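Local coordinates for long form salivary protein D7L1 (Aedes aegypti, PDB 3DXL) that modulates blood feeding of female mosquitoes by binding and sequestering host mediators such as biogenic amines and leukotrienes, at residues A[226-231]-A[252-257]. Numbering follows the deposited sequence.
Unlike the reference sequence in segment 226-231: Glu227 (reference Lys).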
loop_
_atom_site.group_PDB
_atom_site.type_symbol
_atom_site.label_atom_id
_atom_site.label_comp_id
_atom_site.label_asym_id
_atom_site.label_seq_id
_atom_site.Cartn_x
_atom_site.Cartn_y
_atom_site.Cartn_z
ATOM N N GLU A 226 5.981 -4.027 19.971
ATOM C CA GLU A 226 5.251 -2.843 20.390
ATOM C C GLU A 226 6.025 -2.058 21.443
ATOM O O GLU A 226 6.097 -0.834 21.382
ATOM C CB GLU A 226 3.866 -3.207 20.917
ATOM C CG GLU A 226 2.819 -3.426 19.830
ATOM C CD GLU A 226 1.389 -3.146 20.310
ATOM O OE1 GLU A 226 1.064 -3.465 21.470
ATOM O OE2 GLU A 226 0.587 -2.607 19.521
ATOM N N GLU A 227 6.624 -2.771 22.397
ATOM C CA GLU A 227 7.441 -2.135 23.426
ATOM C C GLU A 227 8.651 -1.426 22.819
ATOM O O GLU A 227 8.948 -0.281 23.150
ATOM C CB GLU A 227 7.882 -3.170 24.462
ATOM C CG GLU A 227 6.735 -3.691 25.314
ATOM C CD GLU A 227 7.080 -4.926 26.126
ATOM O OE1 GLU A 227 8.111 -5.584 25.852
ATOM O OE2 GLU A 227 6.295 -5.245 27.038
ATOM N N VAL A 228 9.331 -2.101 21.896
ATOM C CA VAL A 228 10.444 -1.477 21.186
ATOM C C VAL A 228 9.992 -0.225 20.429
ATOM O O VAL A 228 10.630 0.813 20.491
ATOM C CB VAL A 228 11.128 -2.470 20.221
ATOM C CG1 VAL A 228 12.001 -1.734 19.203
ATOM C CG2 VAL A 228 11.959 -3.497 21.001
ATOM N N LEU A 229 8.871 -0.319 19.724
ATOM C CA LEU A 229 8.409 0.831 18.960
ATOM C C LEU A 229 7.982 1.992 19.843
ATOM O O LEU A 229 8.184 3.148 19.476
ATOM C CB LEU A 229 7.300 0.446 17.984
ATOM C CG LEU A 229 7.781 -0.257 16.712
ATOM C CD1 LEU A 229 6.567 -0.717 15.914
ATOM C CD2 LEU A 229 8.683 0.643 15.865
ATOM N N ASN A 230 7.410 1.679 21.005
ATOM C CA ASN A 230 7.060 2.711 21.981
ATOM C C ASN A 230 8.308 3.469 22.431
ATOM O O ASN A 230 8.299 4.703 22.503
ATOM C CB ASN A 230 6.294 2.123 23.175
ATOM C CG ASN A 230 4.839 1.779 22.837
ATOM O OD1 ASN A 230 4.278 2.280 21.861
ATOM N ND2 ASN A 230 4.233 0.916 23.644
ATOM N N ASP A 231 9.385 2.729 22.707
ATOM C CA ASP A 231 10.666 3.338 23.063
ATOM C C ASP A 231 11.246 4.154 21.906
ATOM O O ASP A 231 11.709 5.273 22.111
ATOM C CB ASP A 231 11.666 2.279 23.536
ATOM C CG ASP A 231 11.526 1.953 25.017
ATOM O OD1 ASP A 231 10.463 2.242 25.610
ATOM O OD2 ASP A 231 12.491 1.408 25.593
ATOM N N VAL A 252 16.383 -2.098 13.547
ATOM C CA VAL A 252 17.547 -2.902 13.159
ATOM C C VAL A 252 18.543 -3.098 14.311
ATOM O O VAL A 252 19.239 -4.113 14.374
ATOM C CB VAL A 252 18.243 -2.298 11.894
ATOM C CG1 VAL A 252 19.630 -2.917 11.648
ATOM C CG2 VAL A 252 17.353 -2.486 10.676
ATOM N N GLU A 253 18.588 -2.131 15.222
ATOM C CA GLU A 253 19.522 -2.158 16.346
ATOM C C GLU A 253 18.885 -2.632 17.650
ATOM O O GLU A 253 19.568 -2.724 18.673
ATOM C CB GLU A 253 20.150 -0.774 16.490
ATOM C CG GLU A 253 21.009 -0.410 15.266
ATOM C CD GLU A 253 21.513 1.029 15.235
ATOM O OE1 GLU A 253 21.286 1.788 16.202
ATOM O OE2 GLU A 253 22.139 1.404 14.220
ATOM N N SER A 254 17.596 -2.974 17.604
ATOM C CA SER A 254 16.809 -3.299 18.806
ATOM C C SER A 254 16.842 -4.779 19.193
ATOM O O SER A 254 17.357 -5.615 18.468
ATOM C CB SER A 254 15.349 -2.900 18.584
ATOM O OG SER A 254 14.703 -3.874 17.785
ATOM N N SER A 255 16.233 -5.096 20.338
ATOM C CA SER A 255 16.097 -6.475 20.795
ATOM C C SER A 255 15.146 -7.330 19.945
ATOM O O SER A 255 15.050 -8.534 20.160
ATOM C CB SER A 255 15.628 -6.500 22.250
ATOM O OG SER A 255 14.359 -5.876 22.362
ATOM N N VAL A 256 14.447 -6.723 18.980
ATOM C CA VAL A 256 13.618 -7.508 18.056
ATOM C C VAL A 256 14.242 -7.545 16.658
ATOM O O VAL A 256 13.567 -7.891 15.692
ATOM C CB VAL A 256 12.117 -7.050 18.014
ATOM C CG1 VAL A 256 11.485 -7.166 19.388
ATOM C CG2 VAL A 256 11.971 -5.625 17.469
ATOM N N LYS A 257 15.531 -7.215 16.551
ATOM C CA LYS A 257 16.152 -7.072 15.236
ATOM C C LYS A 257 16.040 -8.307 14.356
ATOM O O LYS A 257 15.812 -8.181 13.152
ATOM C CB LYS A 257 17.609 -6.610 15.353
ATOM C CG LYS A 257 18.569 -7.580 16.039
ATOM C CD LYS A 257 20.008 -7.054 16.067
ATOM C CE LYS A 257 20.226 -5.959 17.093
ATOM N NZ LYS A 257 20.149 -6.488 18.479
#
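Val228 reaches from helix 223-234 toward Ser254, Ser255 and Val256, the first three residues of a type I beta turn that ends at Lys257. The turn connects helices 243-253 and 257-271 in the second odorant-binding-type (PBP/GOBP) domain of this mainly helical protein, and Val256 is the N-cap residue of the outgoing helix. No hydrogen bond crosses the interface, and one valine supplies the whole helix side of it. From CB, which points at the turn, the Val228 side chain forks. Val228 CG1, anti to the backbone N (chi1 163°), lies 3.6 Å from Ser254 CB and 3.7 Å from Ser254 OG. Val228 CG2 takes the other branch and lies 3.6 Å from Ser255 OG. The same methyl meets Val256 tip to tip, with 4.0 Å between Val228 CG2 and Val256 CG1, and Val256 CG2 is close by as well. The two branches thus span three consecutive residues in a small van der Waals contact, 130 Å² summed over both sides, in which only the valine pair is purely apolar.

The hydroxyl of the buried Ser254 is engaged by its own chain. With chi1 at 78°, Ser254 OG lies between the backbone N and the carbonyl carbon, where it accepts from Val256 N at 3.1 Å, closing an ST turn, and it is also hydrogen-bonded to Leu251 O. The two bonds fix the rotation of the hydroxyl, and OG thereby ties the turn to the last turn of helix 243-253. The next residue after Val228, Leu229, packs against Tyr247 and Leu251, so helix 223-234 also leans directly on helix 243-253. The carbonyl of Ser254 is gripped twice by Lys257, from opposite faces of its plane: the backbone N closes the beta turn, while Lys257 NZ curls back to 2.9 Å from Ser254 O, standing above the carbonyl plane, 53° out of it.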